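Side-chain contacts in LP04448p (Drosophila melanogaster, PDB 4QMH), which probably promotes microtubule polymerization as a member of the XMAP215 family, with the fragment here being the fourth domain of its array of TOG domains: residues Gly91-Val96 and Tyr131-Glu136; His64-Ser69 and Arg97-Gly102; Asp142-Gly147 and Glu154-Leu159. All blocks are in the same frame, centred on the assembly; numbering follows the deposited sequence.

Following the chain from the N terminus, 64-69 comes first, at the end of helix 58-66, and 91-96 follows in the loop after helix 71-88. Interaction 2 then closes when 97-102, on helix 96-106, returns to 64-69; interaction 1 closes later, when 131-136 comes back to 91-96 after helix 112-129. The two loops therefore cross, and since V96 and R97 are consecutive, helix 96-106 is tied at its start to 131-136 and further along to helix 58-66. Interaction 3 lies in series after both and closes a short loop between helices 139-145 and 149-162. It still touches interaction 1, where Y131, F134 and F135 pack on W158 and L159.

Interaction 1: residues Gly91-Val96 and Tyr131-Glu136; sequences GCRNHV and YKEFFE. With SO4 (sulfate ion), chain B.
V96 meets E133 and F134 with its CG1 methyl, which lies 3.5 Å from the backbone O of E133 and 3.7 Å from CD1 of F134. It comes at the F134 ring obliquely. The methyl gets there because CG1 is turned anti to the backbone N of V96 (chi1 161°), while CG2 also comes up to CE1 of the same ring. Next to this methyl contact, E133 bends at chi2 and folds its carboxylate against R93. OE2 of E133 is 3.6 Å from CD of R93 and a long 3.8 Å from NH1 of R93. That makes a loose salt bridge without a hydrogen bond, the two flat groups standing 82° apart.

Further out, a sulfate ion, probably from the crystallisation liquor, accepts hydrogen bonds from backbone N-H groups at the start of 131-136. Y131 N gives O2 a nearly straight bond of 2.8 Å (171°), and O4 takes weak bonds from Y131 N and K132 N; S170 OG also holds the ion. H95 stands at the N-cap of helix 96-106. F134 stacks on F100 of that helix and packs on I122 and F125 of helix 112-129, joining the two loops to the helices between them.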
loop_
_atom_site.group_PDB
_atom_site.type_symbol
_atom_site.label_atom_id
_atom_site.label_comp_id
_atom_site.label_asym_id
_atom_site.label_seq_id
_atom_site.Cartn_x
_atom_site.Cartn_y
_atom_site.Cartn_z
ATOM N N GLY A 91 -5.374 0.168 15.791
ATOM C CA GLY A 91 -4.297 1.118 15.983
ATOM C C GLY A 91 -3.297 1.122 14.846
ATOM O O GLY A 91 -2.492 2.035 14.729
ATOM N N CYS A 92 -3.322 0.099 14.003
ATOM C CA CYS A 92 -2.329 0.037 12.939
ATOM C C CYS A 92 -2.474 1.193 11.939
ATOM O O CYS A 92 -1.511 1.529 11.262
ATOM C CB CYS A 92 -2.323 -1.322 12.235
ATOM S SG CYS A 92 -3.774 -1.627 11.203
ATOM N N ARG A 93 -3.650 1.817 11.870
ATOM C CA ARG A 93 -3.843 2.936 10.931
ATOM C C ARG A 93 -2.870 4.074 11.235
ATOM O O ARG A 93 -2.553 4.896 10.358
ATOM C CB ARG A 93 -5.284 3.457 10.965
ATOM C CG ARG A 93 -5.653 4.159 12.254
ATOM C CD ARG A 93 -6.984 4.908 12.134
ATOM N NE ARG A 93 -7.322 5.635 13.358
ATOM C CZ ARG A 93 -8.212 6.625 13.428
ATOM N NH1 ARG A 93 -8.862 7.024 12.342
ATOM N NH2 ARG A 93 -8.453 7.223 14.588
ATOM N N ASN A 94 -2.407 4.131 12.484
ATOM C CA ASN A 94 -1.498 5.189 12.917
ATOM C C ASN A 94 -0.170 5.189 12.184
ATOM O O ASN A 94 0.534 6.200 12.166
ATOM C CB ASN A 94 -1.222 5.107 14.420
ATOM C CG ASN A 94 -2.441 5.427 15.272
ATOM O OD1 ASN A 94 -3.579 5.333 14.818
ATOM N ND2 ASN A 94 -2.198 5.800 16.521
ATOM N N HIS A 95 0.167 4.058 11.576
ATOM C CA HIS A 95 1.494 3.872 10.999
ATOM C C HIS A 95 1.484 3.648 9.505
ATOM O O HIS A 95 2.525 3.389 8.912
ATOM C CB HIS A 95 2.185 2.717 11.714
ATOM C CG HIS A 95 2.230 2.920 13.186
ATOM N ND1 HIS A 95 3.000 3.907 13.765
ATOM C CD2 HIS A 95 1.534 2.346 14.194
ATOM C CE1 HIS A 95 2.816 3.896 15.070
ATOM N NE2 HIS A 95 1.924 2.960 15.358
ATOM N N VAL A 96 0.315 3.799 8.898
ATOM C CA VAL A 96 0.172 3.591 7.459
ATOM C C VAL A 96 1.066 4.535 6.645
ATOM O O VAL A 96 1.727 4.122 5.686
ATOM C CB VAL A 96 -1.318 3.708 7.037
ATOM C CG1 VAL A 96 -1.444 3.958 5.538
ATOM C CG2 VAL A 96 -2.069 2.458 7.453
ATOM N N TYR A 131 -9.222 1.045 5.094
ATOM C CA TYR A 131 -8.520 1.302 3.850
ATOM C C TYR A 131 -8.368 2.800 3.605
ATOM O O TYR A 131 -7.630 3.220 2.718
ATOM C CB TYR A 131 -9.271 0.639 2.697
ATOM C CG TYR A 131 -9.048 -0.852 2.596
ATOM C CD1 TYR A 131 -9.817 -1.747 3.333
ATOM C CD2 TYR A 131 -8.069 -1.365 1.762
ATOM C CE1 TYR A 131 -9.606 -3.120 3.228
ATOM C CE2 TYR A 131 -7.858 -2.718 1.652
ATOM C CZ TYR A 131 -8.623 -3.593 2.387
ATOM O OH TYR A 131 -8.393 -4.949 2.273
ATOM N N LYS A 132 -9.046 3.602 4.415
ATOM C CA LYS A 132 -9.107 5.043 4.206
ATOM C C LYS A 132 -7.724 5.676 4.195
ATOM O O LYS A 132 -7.445 6.552 3.380
ATOM C CB LYS A 132 -9.970 5.684 5.296
ATOM C CG LYS A 132 -10.133 7.185 5.180
ATOM C CD LYS A 132 -11.243 7.664 6.112
ATOM C CE LYS A 132 -11.304 9.184 6.193
ATOM N NZ LYS A 132 -10.168 9.744 6.976
ATOM N N GLU A 133 -6.857 5.234 5.104
ATOM C CA GLU A 133 -5.525 5.823 5.211
ATOM C C GLU A 133 -4.620 5.547 4.023
ATOM O O GLU A 133 -3.594 6.223 3.876
ATOM C CB GLU A 133 -4.821 5.395 6.504
ATOM C CG GLU A 133 -5.327 6.111 7.739
ATOM C CD GLU A 133 -6.694 5.620 8.143
ATOM O OE1 GLU A 133 -7.060 4.490 7.752
ATOM O OE2 GLU A 133 -7.400 6.352 8.855
ATOM N N PHE A 134 -4.974 4.578 3.175
ATOM C CA PHE A 134 -4.164 4.284 1.979
ATOM C C PHE A 134 -4.361 5.340 0.896
ATOM O O PHE A 134 -3.521 5.505 0.005
ATOM C CB PHE A 134 -4.535 2.928 1.368
ATOM C CG PHE A 134 -4.207 1.742 2.236
ATOM C CD1 PHE A 134 -3.100 1.747 3.064
ATOM C CD2 PHE A 134 -5.008 0.613 2.202
ATOM C CE1 PHE A 134 -2.809 0.643 3.854
ATOM C CE2 PHE A 134 -4.721 -0.500 2.985
ATOM C CZ PHE A 134 -3.625 -0.479 3.812
ATOM N N PHE A 135 -5.504 6.019 0.943
ATOM C CA PHE A 135 -5.913 6.941 -0.117
ATOM C C PHE A 135 -5.674 8.389 0.292
ATOM O O PHE A 135 -6.585 9.217 0.304
ATOM C CB PHE A 135 -7.371 6.665 -0.505
ATOM C CG PHE A 135 -7.563 5.305 -1.104
ATOM C CD1 PHE A 135 -7.279 5.085 -2.443
ATOM C CD2 PHE A 135 -7.976 4.235 -0.327
ATOM C CE1 PHE A 135 -7.435 3.814 -3.008
ATOM C CE2 PHE A 135 -8.114 2.964 -0.877
ATOM C CZ PHE A 135 -7.845 2.757 -2.229
ATOM N N GLU A 136 -4.415 8.664 0.613
ATOM C CA GLU A 136 -3.967 9.960 1.084
ATOM C C GLU A 136 -2.555 10.219 0.589
ATOM O O GLU A 136 -1.769 9.286 0.394
ATOM C CB GLU A 136 -3.972 10.010 2.616
ATOM C CG GLU A 136 -5.353 9.798 3.227
ATOM C CD GLU A 136 -5.494 10.443 4.603
ATOM O OE1 GLU A 136 -4.556 11.137 5.029
ATOM O OE2 GLU A 136 -6.545 10.261 5.249
HETATM S S SO4 B . -12.617 1.393 5.620
HETATM O O1 SO4 B . -12.943 1.119 7.022
HETATM O O2 SO4 B . -11.919 0.252 5.043
HETATM O O3 SO4 B . -13.854 1.606 4.862
HETATM O O4 SO4 B . -11.783 2.595 5.552
#

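Interaction 2: residues His64-Ser69 and Arg97-Gly102; sequences HRLVDS and RNLFPG
L66 and L99 make the apolar part of this contact, their side chains crossing at about a right angle. CD1 of L66 does all the close touching: it lies 4.0 Å from CD2 of L99, 3.6 Å from the backbone O of L99 and 4.1 Å from CA of G102. V67 adds its CG1 more loosely, also against CA of G102. The absence of a side chain at G102 is what allows the approach, since a CB there would run into CD1 of L66. The CA atoms of L66 and G102 are 5.5 Å apart.

TOG domains are alpha-solenoids of HEAT repeats, and here the end of helix 58-66 meets helix 96-106 within that array. The second helix is kinked: P101 has no N-H to give, and G102 N makes no bond to the preceding turn either.

No direct hydrogen bond joins the segments, but one water does. It donates to the backbone O of L66 at 2.8 Å and to that of G102 at 2.9 Å, bridging the two carbonyls.

The charged interaction is local to 64-69. R65 curls back through bends at chi2 (-79°) and chi3 (66°) and grips D68 side-on, NE to OD2 at 2.7 Å and NH2 to the same oxygen at 3.0 Å. R34 NE forms a further salt bridge to OD2, while N70 N binds OD1, fixing the carboxylate just after the helix ends.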
loop_
_atom_site.group_PDB
_atom_site.type_symbol
_atom_site.label_atom_id
_atom_site.label_comp_id
_atom_site.label_asym_id
_atom_site.label_seq_id
_atom_site.Cartn_x
_atom_site.Cartn_y
_atom_site.Cartn_z
ATOM N N HIS A 64 12.489 1.822 6.786
ATOM C CA HIS A 64 13.799 1.628 6.177
ATOM C C HIS A 64 14.086 0.144 5.913
ATOM O O HIS A 64 14.686 -0.219 4.893
ATOM C CB HIS A 64 14.900 2.217 7.059
ATOM C CG HIS A 64 15.022 3.706 6.974
ATOM N ND1 HIS A 64 14.524 4.548 7.944
ATOM C CD2 HIS A 64 15.604 4.501 6.047
ATOM C CE1 HIS A 64 14.786 5.800 7.613
ATOM N NE2 HIS A 64 15.440 5.800 6.466
ATOM N N ARG A 65 13.675 -0.724 6.834
ATOM C CA ARG A 65 13.946 -2.151 6.647
ATOM C C ARG A 65 13.082 -2.784 5.548
ATOM O O ARG A 65 13.485 -3.758 4.914
ATOM C CB ARG A 65 13.814 -2.905 7.983
ATOM C CG ARG A 65 14.699 -2.312 9.093
ATOM C CD ARG A 65 16.185 -2.708 9.021
ATOM N NE ARG A 65 16.898 -2.195 7.851
ATOM C CZ ARG A 65 17.428 -0.978 7.750
ATOM N NH1 ARG A 65 17.332 -0.111 8.751
ATOM N NH2 ARG A 65 18.076 -0.631 6.644
ATOM N N LEU A 66 11.895 -2.224 5.311
ATOM C CA LEU A 66 11.036 -2.709 4.237
ATOM C C LEU A 66 11.718 -2.528 2.881
ATOM O O LEU A 66 11.446 -3.281 1.947
ATOM C CB LEU A 66 9.696 -1.955 4.244
ATOM C CG LEU A 66 8.684 -2.366 5.318
ATOM C CD1 LEU A 66 7.492 -1.416 5.349
ATOM C CD2 LEU A 66 8.222 -3.787 5.050
ATOM N N VAL A 67 12.570 -1.508 2.795
ATOM C CA VAL A 67 13.343 -1.225 1.575
ATOM C C VAL A 67 14.836 -1.479 1.785
ATOM O O VAL A 67 15.697 -0.793 1.225
ATOM C CB VAL A 67 13.120 0.227 1.076
ATOM C CG1 VAL A 67 11.651 0.450 0.775
ATOM C CG2 VAL A 67 13.632 1.255 2.084
ATOM N N ASP A 68 15.138 -2.472 2.614
ATOM C CA ASP A 68 16.521 -2.843 2.884
ATOM C C ASP A 68 17.199 -3.318 1.604
ATOM O O ASP A 68 16.559 -3.894 0.730
ATOM C CB ASP A 68 16.551 -3.964 3.926
ATOM C CG ASP A 68 17.884 -4.062 4.646
ATOM O OD1 ASP A 68 18.801 -4.725 4.124
ATOM O OD2 ASP A 68 18.002 -3.492 5.747
ATOM N N SER A 69 18.509 -3.116 1.517
ATOM C CA SER A 69 19.259 -3.584 0.357
ATOM C C SER A 69 19.477 -5.101 0.402
ATOM O O SER A 69 19.799 -5.728 -0.606
ATOM C CB SER A 69 20.585 -2.835 0.246
ATOM O OG SER A 69 21.339 -2.983 1.436
ATOM N N ARG A 97 1.119 5.803 7.040
ATOM C CA ARG A 97 1.964 6.755 6.326
ATOM C C ARG A 97 3.444 6.338 6.282
ATOM O O ARG A 97 4.135 6.571 5.286
ATOM C CB ARG A 97 1.799 8.145 6.933
ATOM C CG ARG A 97 2.558 9.227 6.234
ATOM C CD ARG A 97 2.235 10.570 6.861
ATOM N NE ARG A 97 3.066 11.612 6.287
ATOM C CZ ARG A 97 2.763 12.263 5.177
ATOM N NH1 ARG A 97 1.635 11.974 4.531
ATOM N NH2 ARG A 97 3.581 13.199 4.719
ATOM N N ASN A 98 3.933 5.710 7.352
ATOM C CA ASN A 98 5.307 5.214 7.359
ATOM C C ASN A 98 5.501 3.932 6.552
ATOM O O ASN A 98 6.482 3.793 5.821
ATOM C CB ASN A 98 5.809 5.006 8.794
ATOM C CG ASN A 98 6.303 6.295 9.439
ATOM O OD1 ASN A 98 7.294 6.888 9.002
ATOM N ND2 ASN A 98 5.624 6.720 10.492
ATOM N N LEU A 99 4.562 3.000 6.675
ATOM C CA LEU A 99 4.794 1.636 6.206
ATOM C C LEU A 99 4.223 1.337 4.830
ATOM O O LEU A 99 4.783 0.536 4.095
ATOM C CB LEU A 99 4.230 0.623 7.197
ATOM C CG LEU A 99 4.802 0.779 8.604
ATOM C CD1 LEU A 99 4.109 -0.196 9.551
ATOM C CD2 LEU A 99 6.310 0.565 8.595
ATOM N N PHE A 100 3.100 1.962 4.496
ATOM C CA PHE A 100 2.435 1.685 3.223
ATOM C C PHE A 100 3.322 1.956 1.990
ATOM O O PHE A 100 3.335 1.151 1.065
ATOM C CB PHE A 100 1.105 2.460 3.164
ATOM C CG PHE A 100 0.251 2.168 1.955
ATOM C CD1 PHE A 100 -0.036 0.865 1.570
ATOM C CD2 PHE A 100 -0.338 3.213 1.249
ATOM C CE1 PHE A 100 -0.861 0.607 0.483
ATOM C CE2 PHE A 100 -1.154 2.958 0.153
ATOM C CZ PHE A 100 -1.418 1.652 -0.225
ATOM N N PRO A 101 4.062 3.080 1.966
ATOM C CA PRO A 101 4.952 3.265 0.809
ATOM C C PRO A 101 5.916 2.095 0.618
ATOM O O PRO A 101 6.198 1.709 -0.528
ATOM C CB PRO A 101 5.714 4.539 1.161
ATOM C CG PRO A 101 4.702 5.336 1.982
ATOM C CD PRO A 101 4.022 4.276 2.830
ATOM N N GLY A 102 6.392 1.526 1.725
ATOM C CA GLY A 102 7.300 0.390 1.656
ATOM C C GLY A 102 6.609 -0.874 1.166
ATOM O O GLY A 102 7.177 -1.644 0.401
HETATM O O HOH W 1 9.973 -2.184 -0.226
#

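Interaction 3: residues Asp142-Gly147 and Glu154-Leu159; sequences DALKGG and ELWAWL
W156 NE1 is hydrogen-bonded to H186 ND1, and CD2 of L144 lies 3.7 Å from the same nitrogen. This methyl comes in over one face of the indole, 3.9 Å from the centroid of the five-membered ring and 22° off its normal, a CH-pi contact displaced toward the rim. The other branch of L144 reaches the six-membered ring, with CD1 3.8 Å from CZ2 of W156, so the isopropyl end of the leucine spans both rings.

L155 supports that leucine from beside the indole. Its CD2 lies 3.8 Å from CD2 of L144 and 3.9 Å from CB of A143. With its CG anti to the backbone N (chi1 -168°), L155 has this branch placed against A143 and L144 of helix 139-145. L159, one turn further on, makes only a loose 4.4 Å approach between its CD1 and CD1 of L144.

The first helix stops just past the contact: G146 leaves helical geometry, and G147 N bonds back to L144 O. W156 is also packed by A198 and A201 of helix 192-209, and its ring meets that of H186 nearly at right angles. Replacing it with an alanine here would probably leave H186 ND1 without its N-H partner and open a gap under L144. Between the segments the contact is all carbon against carbon or ring face, so it rests on shape and dispersion, while the indole N-H is satisfied by a third helix.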
loop_
_atom_site.group_PDB
_atom_site.type_symbol
_atom_site.label_atom_id
_atom_site.label_comp_id
_atom_site.label_asym_id
_atom_site.label_seq_id
_atom_site.Cartn_x
_atom_site.Cartn_y
_atom_site.Cartn_z
ATOM N N ASP A 142 2.173 7.976 -6.515
ATOM C CA ASP A 142 3.627 8.055 -6.567
ATOM C C ASP A 142 4.226 6.692 -6.908
ATOM O O ASP A 142 5.243 6.611 -7.611
ATOM C CB ASP A 142 4.199 8.573 -5.245
ATOM C CG ASP A 142 4.127 10.084 -5.126
ATOM O OD1 ASP A 142 3.948 10.763 -6.158
ATOM O OD2 ASP A 142 4.275 10.592 -3.993
ATOM N N ALA A 143 3.611 5.619 -6.413
ATOM C CA ALA A 143 4.094 4.277 -6.753
ATOM C C ALA A 143 3.820 3.958 -8.222
ATOM O O ALA A 143 4.634 3.341 -8.896
ATOM C CB ALA A 143 3.461 3.224 -5.841
ATOM N N LEU A 144 2.663 4.382 -8.723
ATOM C CA LEU A 144 2.307 4.111 -10.113
ATOM C C LEU A 144 3.229 4.879 -11.059
ATOM O O LEU A 144 3.662 4.358 -12.092
ATOM C CB LEU A 144 0.844 4.493 -10.370
ATOM C CG LEU A 144 -0.213 3.592 -9.720
ATOM C CD1 LEU A 144 -1.590 4.285 -9.777
ATOM C CD2 LEU A 144 -0.273 2.211 -10.387
ATOM N N LYS A 145 3.518 6.120 -10.684
ATOM C CA LYS A 145 4.277 7.056 -11.510
ATOM C C LYS A 145 5.582 6.463 -12.034
ATOM O O LYS A 145 5.748 6.274 -13.242
ATOM C CB LYS A 145 4.553 8.333 -10.704
ATOM C CG LYS A 145 5.361 9.395 -11.424
ATOM C CD LYS A 145 5.524 10.619 -10.528
ATOM C CE LYS A 145 6.083 11.809 -11.293
ATOM N NZ LYS A 145 7.430 11.540 -11.871
ATOM N N GLY A 146 6.516 6.169 -11.140
ATOM C CA GLY A 146 7.797 5.668 -11.601
ATOM C C GLY A 146 7.844 4.154 -11.617
ATOM O O GLY A 146 8.917 3.554 -11.681
ATOM N N GLY A 147 6.674 3.530 -11.580
ATOM C CA GLY A 147 6.595 2.131 -11.218
ATOM C C GLY A 147 7.109 1.126 -12.225
ATOM O O GLY A 147 6.967 1.308 -13.434
ATOM N N GLU A 154 0.480 -5.373 -10.184
ATOM C CA GLU A 154 -0.112 -5.706 -8.885
ATOM C C GLU A 154 -1.012 -4.591 -8.386
ATOM O O GLU A 154 -2.082 -4.850 -7.840
ATOM C CB GLU A 154 0.961 -5.968 -7.826
ATOM C CG GLU A 154 1.865 -7.135 -8.096
ATOM C CD GLU A 154 1.180 -8.481 -7.992
ATOM O OE1 GLU A 154 0.108 -8.582 -7.361
ATOM O OE2 GLU A 154 1.728 -9.450 -8.550
ATOM N N LEU A 155 -0.572 -3.351 -8.569
ATOM C CA LEU A 155 -1.280 -2.224 -7.966
ATOM C C LEU A 155 -2.600 -1.922 -8.672
ATOM O O LEU A 155 -3.615 -1.666 -8.021
ATOM C CB LEU A 155 -0.372 -0.992 -7.895
ATOM C CG LEU A 155 -0.871 0.173 -7.048
ATOM C CD1 LEU A 155 -1.475 -0.301 -5.716
ATOM C CD2 LEU A 155 0.264 1.162 -6.821
ATOM N N TRP A 156 -2.615 -1.974 -10.002
ATOM C CA TRP A 156 -3.886 -1.851 -10.702
ATOM C C TRP A 156 -4.851 -3.001 -10.372
ATOM O O TRP A 156 -6.059 -2.796 -10.299
ATOM C CB TRP A 156 -3.691 -1.727 -12.220
ATOM C CG TRP A 156 -3.211 -0.366 -12.653
ATOM C CD1 TRP A 156 -2.066 -0.085 -13.344
ATOM C CD2 TRP A 156 -3.858 0.898 -12.420
ATOM N NE1 TRP A 156 -1.966 1.265 -13.563
ATOM C CE2 TRP A 156 -3.045 1.894 -13.000
ATOM C CE3 TRP A 156 -5.041 1.282 -11.777
ATOM C CZ2 TRP A 156 -3.375 3.254 -12.960
ATOM C CZ3 TRP A 156 -5.366 2.629 -11.735
ATOM C CH2 TRP A 156 -4.536 3.602 -12.325
ATOM N N ALA A 157 -4.331 -4.209 -10.171
ATOM C CA ALA A 157 -5.202 -5.331 -9.823
ATOM C C ALA A 157 -5.832 -5.064 -8.470
ATOM O O ALA A 157 -7.009 -5.332 -8.254
ATOM C CB ALA A 157 -4.411 -6.626 -9.773
ATOM N N TRP A 158 -5.024 -4.542 -7.552
ATOM C CA TRP A 158 -5.493 -4.287 -6.198
ATOM C C TRP A 158 -6.533 -3.182 -6.202
ATOM O O TRP A 158 -7.568 -3.301 -5.559
ATOM C CB TRP A 158 -4.317 -3.935 -5.290
ATOM C CG TRP A 158 -4.689 -3.662 -3.852
ATOM C CD1 TRP A 158 -4.905 -4.584 -2.871
ATOM C CD2 TRP A 158 -4.834 -2.376 -3.239
ATOM N NE1 TRP A 158 -5.195 -3.948 -1.672
ATOM C CE2 TRP A 158 -5.165 -2.592 -1.878
ATOM C CE3 TRP A 158 -4.732 -1.062 -3.712
ATOM C CZ2 TRP A 158 -5.385 -1.543 -0.990
ATOM C CZ3 TRP A 158 -4.959 -0.020 -2.827
ATOM C CH2 TRP A 158 -5.280 -0.269 -1.480
ATOM N N LEU A 159 -6.274 -2.111 -6.942
ATOM C CA LEU A 159 -7.254 -1.036 -7.034
ATOM C C LEU A 159 -8.544 -1.531 -7.676
ATOM O O LEU A 159 -9.632 -1.179 -7.232
ATOM C CB LEU A 159 -6.691 0.156 -7.817
ATOM C CG LEU A 159 -5.559 0.927 -7.123
ATOM C CD1 LEU A 159 -4.826 1.836 -8.112
ATOM C CD2 LEU A 159 -6.099 1.737 -5.957
#